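Local coordinates for prolyl 4-hydroxylase (Phytophthora capsici LT1534, PDB 6IUQ), which probably hydroxylates proline residues at the 4-position, as an iron(II)- and 2-oxoglutarate-dependent dioxygenase built on a double-stranded beta-helix core, at residues E180-E185 / S220-Y225; S210-H215 / L261-V266. All coordinates share one frame; numbering follows the deposited sequence.

Interaction 1 of 2, residues E180-E185 / S220-Y225; sequences EGDGGE and SHAERY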
# COMPACT_ATOMS: atom_id res chain seq x y z
N GLU A 180 14.08 -14.91 -5.97
CA GLU A 180 15.02 -13.80 -5.81
C GLU A 180 15.53 -13.36 -7.18
O GLU A 180 15.92 -14.20 -8.00
CB GLU A 180 16.17 -14.20 -4.91
CG GLU A 180 16.58 -13.12 -3.91
CD GLU A 180 17.93 -13.41 -3.27
OE1 GLU A 180 18.93 -12.78 -3.69
OE2 GLU A 180 17.99 -14.27 -2.36
N GLY A 181 15.48 -12.06 -7.45
CA GLY A 181 15.87 -11.55 -8.75
C GLY A 181 14.68 -11.23 -9.64
O GLY A 181 14.81 -10.43 -10.57
N ASP A 182 13.53 -11.85 -9.38
CA ASP A 182 12.31 -11.51 -10.13
C ASP A 182 11.94 -10.06 -9.88
O ASP A 182 11.28 -9.43 -10.70
CB ASP A 182 11.13 -12.41 -9.76
CG ASP A 182 11.26 -13.82 -10.29
OD1 ASP A 182 12.04 -14.04 -11.25
OD2 ASP A 182 10.57 -14.72 -9.76
N GLY A 183 12.35 -9.53 -8.73
CA GLY A 183 12.05 -8.15 -8.37
C GLY A 183 10.57 -7.98 -8.10
O GLY A 183 9.87 -8.95 -7.79
N GLY A 184 10.09 -6.74 -8.22
CA GLY A 184 8.70 -6.43 -7.95
C GLY A 184 8.29 -6.38 -6.49
O GLY A 184 7.09 -6.30 -6.20
N GLU A 185 9.25 -6.41 -5.57
CA GLU A 185 8.94 -6.29 -4.15
C GLU A 185 8.38 -4.91 -3.83
O GLU A 185 8.66 -3.92 -4.52
CB GLU A 185 10.17 -6.53 -3.26
CG GLU A 185 10.89 -7.85 -3.46
CD GLU A 185 12.09 -7.73 -4.39
OE1 GLU A 185 12.06 -6.88 -5.31
OE2 GLU A 185 13.07 -8.50 -4.21
N SER A 220 10.54 -4.73 -11.53
CA SER A 220 10.28 -6.12 -11.79
C SER A 220 10.98 -6.54 -13.09
O SER A 220 10.99 -5.79 -14.06
CB SER A 220 8.77 -6.36 -11.89
OG SER A 220 8.46 -7.75 -11.75
N HIS A 221 11.54 -7.74 -13.08
CA HIS A 221 12.18 -8.29 -14.27
C HIS A 221 11.35 -9.42 -14.84
O HIS A 221 11.78 -10.12 -15.76
CB HIS A 221 13.58 -8.78 -13.92
CG HIS A 221 14.39 -7.74 -13.20
ND1 HIS A 221 14.97 -7.97 -11.97
CD2 HIS A 221 14.70 -6.47 -13.54
CE1 HIS A 221 15.60 -6.87 -11.58
NE2 HIS A 221 15.46 -5.95 -12.52
N ALA A 222 10.15 -9.59 -14.30
CA ALA A 222 9.21 -10.61 -14.75
C ALA A 222 7.80 -10.04 -14.71
O ALA A 222 7.58 -8.99 -14.10
CB ALA A 222 9.31 -11.86 -13.87
N GLU A 223 6.86 -10.71 -15.38
CA GLU A 223 5.45 -10.33 -15.33
C GLU A 223 4.97 -10.39 -13.87
O GLU A 223 5.30 -11.32 -13.14
CB GLU A 223 4.60 -11.25 -16.21
CG GLU A 223 3.17 -10.75 -16.43
CD GLU A 223 2.31 -11.74 -17.22
OE1 GLU A 223 2.27 -12.93 -16.85
OE2 GLU A 223 1.67 -11.30 -18.21
N ARG A 224 4.22 -9.37 -13.46
CA ARG A 224 3.80 -9.20 -12.07
C ARG A 224 2.34 -8.78 -12.02
O ARG A 224 1.97 -7.74 -12.57
CB ARG A 224 4.69 -8.16 -11.35
CG ARG A 224 4.41 -7.90 -9.85
CD ARG A 224 5.07 -6.56 -9.45
NE ARG A 224 5.21 -6.28 -8.01
CZ ARG A 224 4.52 -5.35 -7.37
NH1 ARG A 224 3.62 -4.62 -8.02
NH2 ARG A 224 4.72 -5.13 -6.06
N TYR A 225 1.52 -9.61 -11.39
CA TYR A 225 0.12 -9.27 -11.15
C TYR A 225 -0.09 -8.94 -9.69
O TYR A 225 0.49 -9.58 -8.80
CB TYR A 225 -0.80 -10.43 -11.52
CG TYR A 225 -1.13 -10.56 -12.99
CD1 TYR A 225 -2.19 -9.85 -13.56
CD2 TYR A 225 -0.43 -11.44 -13.80
CE1 TYR A 225 -2.51 -9.99 -14.89
CE2 TYR A 225 -0.74 -11.59 -15.14
CZ TYR A 225 -1.79 -10.86 -15.68
OH TYR A 225 -2.11 -11.00 -17.01
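His221 and Arg224 meet the backbone carbonyls of Gly181, Asp182 and Gly184, which accept all the hydrogen bonds between the two segments. His221 ND1 reaches Gly181 O at 2.8 Å in an almost straight bond (177°), the oxygen lying in the ring plane at its edge. With CG beside the backbone N and anti to the carbonyl carbon (chi1 -51°), the ring brings that edge to Gly181 O. One residue along, His221 N donates to Asp182 O at 2.9 Å, meeting that oxygen from above the carbonyl plane. Arg224, extended from CG to NE, sets the edge of its guanidinium against Gly184 O; Arg224 NE and NH2 each lie 2.6 Å from that oxygen, but both bonds are weak because they are bent to below 130°.

The packing depends on bare backbone. Gly184 N comes within 3.6 Å of Ser220 CA, and Gly183 and Ser220 form a single beta bridge. Ser220 OG bonds to Ala222 O at 2.8 Å, closing a small loop ahead of strand 224-232.

The contact illustrates a polarity that runs one way: three loop carbonyls take N-H groups from 220-225, and the positive guanidinium would probably add an electrostatic pull on Gly184 O despite the bent bonds.

Interaction 2 of 2, residues S210-H215 / L261-V266; sequences SDWMLH and LRRSPV. With FE2 (Fe (II) ion), chain C.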
# COMPACT_ATOMS: atom_id res chain seq x y z
N SER A 210 -2.74 3.61 4.60
CA SER A 210 -2.65 4.44 3.41
C SER A 210 -2.11 5.84 3.73
O SER A 210 -1.34 6.40 2.93
CB SER A 210 -4.01 4.52 2.71
OG SER A 210 -4.54 3.20 2.51
N ASP A 211 -2.46 6.41 4.89
CA ASP A 211 -2.06 7.78 5.20
C ASP A 211 -0.79 7.94 6.03
O ASP A 211 -0.33 9.07 6.21
CB ASP A 211 -3.19 8.55 5.89
CG ASP A 211 -3.78 7.79 7.04
OD1 ASP A 211 -3.50 6.57 7.18
OD2 ASP A 211 -4.55 8.40 7.80
N TRP A 212 -0.19 6.86 6.53
CA TRP A 212 1.13 7.04 7.14
C TRP A 212 2.14 5.92 6.94
O TRP A 212 3.02 5.74 7.78
CB TRP A 212 1.01 7.31 8.65
CG TRP A 212 0.17 6.42 9.53
CD1 TRP A 212 -1.17 6.57 9.81
CD2 TRP A 212 0.62 5.32 10.33
NE1 TRP A 212 -1.58 5.61 10.70
CE2 TRP A 212 -0.51 4.83 11.04
CE3 TRP A 212 1.85 4.67 10.50
CZ2 TRP A 212 -0.43 3.74 11.92
CZ3 TRP A 212 1.93 3.59 11.38
CH2 TRP A 212 0.79 3.13 12.08
N MSE A 213 2.04 5.20 5.83
CA MSE A 213 3.08 4.25 5.46
C MSE A 213 3.75 4.59 4.13
O MSE A 213 3.19 4.34 3.05
CB MSE A 213 2.52 2.82 5.41
CG MSE A 213 3.53 1.78 5.03
SE MSE A 213 5.10 1.75 6.22
CE MSE A 213 4.21 1.49 7.94
N LEU A 214 4.96 5.13 4.20
CA LEU A 214 5.73 5.45 3.01
C LEU A 214 6.16 4.15 2.33
O LEU A 214 6.53 3.18 3.01
CB LEU A 214 6.96 6.32 3.36
CG LEU A 214 7.84 6.75 2.18
CD1 LEU A 214 7.13 7.77 1.30
CD2 LEU A 214 9.20 7.29 2.65
N HIS A 215 6.08 4.10 1.00
CA HIS A 215 6.51 2.88 0.29
C HIS A 215 6.84 3.17 -1.16
O HIS A 215 6.60 4.26 -1.65
CB HIS A 215 5.43 1.79 0.36
CG HIS A 215 4.13 2.17 -0.29
ND1 HIS A 215 3.23 3.03 0.30
CD2 HIS A 215 3.59 1.82 -1.48
CE1 HIS A 215 2.19 3.18 -0.49
NE2 HIS A 215 2.38 2.47 -1.59
N LEU A 261 5.23 10.42 15.95
CA LEU A 261 5.56 10.86 14.60
C LEU A 261 5.46 9.69 13.62
O LEU A 261 4.87 9.83 12.55
CB LEU A 261 6.97 11.47 14.56
CG LEU A 261 7.51 12.04 13.25
CD1 LEU A 261 6.46 12.89 12.54
CD2 LEU A 261 8.75 12.88 13.53
N ARG A 262 6.02 8.55 14.02
CA ARG A 262 6.04 7.37 13.19
C ARG A 262 4.63 6.95 12.75
O ARG A 262 4.45 6.45 11.63
CB ARG A 262 6.74 6.22 13.93
CG ARG A 262 6.81 4.93 13.14
CD ARG A 262 7.55 3.79 13.87
NE ARG A 262 6.87 3.36 15.10
CZ ARG A 262 5.77 2.62 15.14
NH1 ARG A 262 5.18 2.27 14.00
NH2 ARG A 262 5.23 2.26 16.30
N ARG A 263 3.64 7.18 13.62
CA ARG A 263 2.28 6.72 13.39
C ARG A 263 1.33 7.83 13.00
O ARG A 263 0.12 7.67 13.06
CB ARG A 263 1.73 6.02 14.64
CG ARG A 263 2.56 4.84 15.10
CD ARG A 263 1.95 4.16 16.30
NE ARG A 263 0.64 3.61 15.97
CZ ARG A 263 -0.51 4.14 16.39
NH1 ARG A 263 -0.48 5.21 17.17
NH2 ARG A 263 -1.66 3.60 16.04
N SER A 264 1.89 8.97 12.61
CA SER A 264 1.08 10.13 12.29
C SER A 264 1.23 10.51 10.84
O SER A 264 2.35 10.51 10.33
CB SER A 264 1.48 11.31 13.18
OG SER A 264 0.93 12.50 12.67
N PRO A 265 0.11 10.84 10.16
CA PRO A 265 0.14 11.28 8.77
C PRO A 265 0.90 12.59 8.55
O PRO A 265 1.20 12.92 7.41
CB PRO A 265 -1.34 11.47 8.43
CG PRO A 265 -2.06 10.55 9.41
CD PRO A 265 -1.26 10.64 10.65
N VAL A 266 1.22 13.31 9.62
CA VAL A 266 1.93 14.57 9.48
C VAL A 266 3.34 14.31 8.91
O VAL A 266 3.96 15.20 8.32
CB VAL A 266 2.01 15.34 10.85
CG1 VAL A 266 3.06 14.74 11.78
CG2 VAL A 266 2.29 16.83 10.61
FE FE2 C . 1.15 2.59 -3.56
O HOH W 1 5.37 4.95 9.71
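Trp212 lies with one indole face on the backbone of Arg263, the residue at which helix 254-262 gives way to loop. Trp212 CG stands between the backbone N and the carbonyl carbon (chi1 50°), which brings the ring to the helix end. Arg263 CA sits over the six-membered ring, 3.7 Å from its centroid and 16° off the normal, a CH-pi contact. Arg263 O rests on the same face, above the plane and offset toward the rim. The side chain of Arg263 continues alongside, Arg263 CG 3.9 Å from Trp212 CH2, with the guanidinium steeply inclined to the indole. Arg262 O closes on Trp212 CE3 at 3.3 Å, coming in obliquely.

Beside the indole, Pro265 packs against Asp211. Pro265 CA makes a CA-H...O contact with Asp211 O at 3.4 Å, and Pro265 CG lies 4.1 Å from Trp212 CD1. No direct hydrogen bond joins the segments; instead a water in the indole plane, at its edge, lies within hydrogen-bonding distance of both Trp212 O and Arg262 O.

Further out, polar bonds tether the side chains. Asp211 is salt-bridged to Lys167, Arg262 to Glu259, and Arg263 bonds to Asp33 O. An ST turn, with Val266 N donating to Ser264 OG, spans Pro265.

On the metal side, His215 NE2 binds iron at 2.3 Å, while His215 ND1 donates to Met213 O in the ring plane, holding the imidazole's rotation. His156 and Asp158 are the other protein ligands, completing the facial triad of this superfamily.

As an example of an aromatic ring packed on a helix end, the contact joins the turn between strands 204-209 and 214-217 to the C-terminal end of helix 254-262, with strand 166-173 touching Trp212 and strand 186-189 flanking Met213 and His215.

From the N terminus, the chain meets 180-185 first, then 210-215, then 220-225 and finally 261-266, so the two contacts cross. Interaction 1 closes a loop of 34 intervening residues, including strands 186-189, 196-198, 204-209 and 214-217, and joins the turn before 186-189 to the loop leading into strand 224-232 and its first residue, Arg224. Interaction 2 opens within that loop and closes beyond it, spanning 45 residues that include strand 224-232 and much of helix 254-262. Their centres stand about 26 Å apart, on opposite sides of the chain's centre, without touching. Together they illustrate how one beta core can be tied twice: within itself by interaction 1, and to the following helical region by interaction 2.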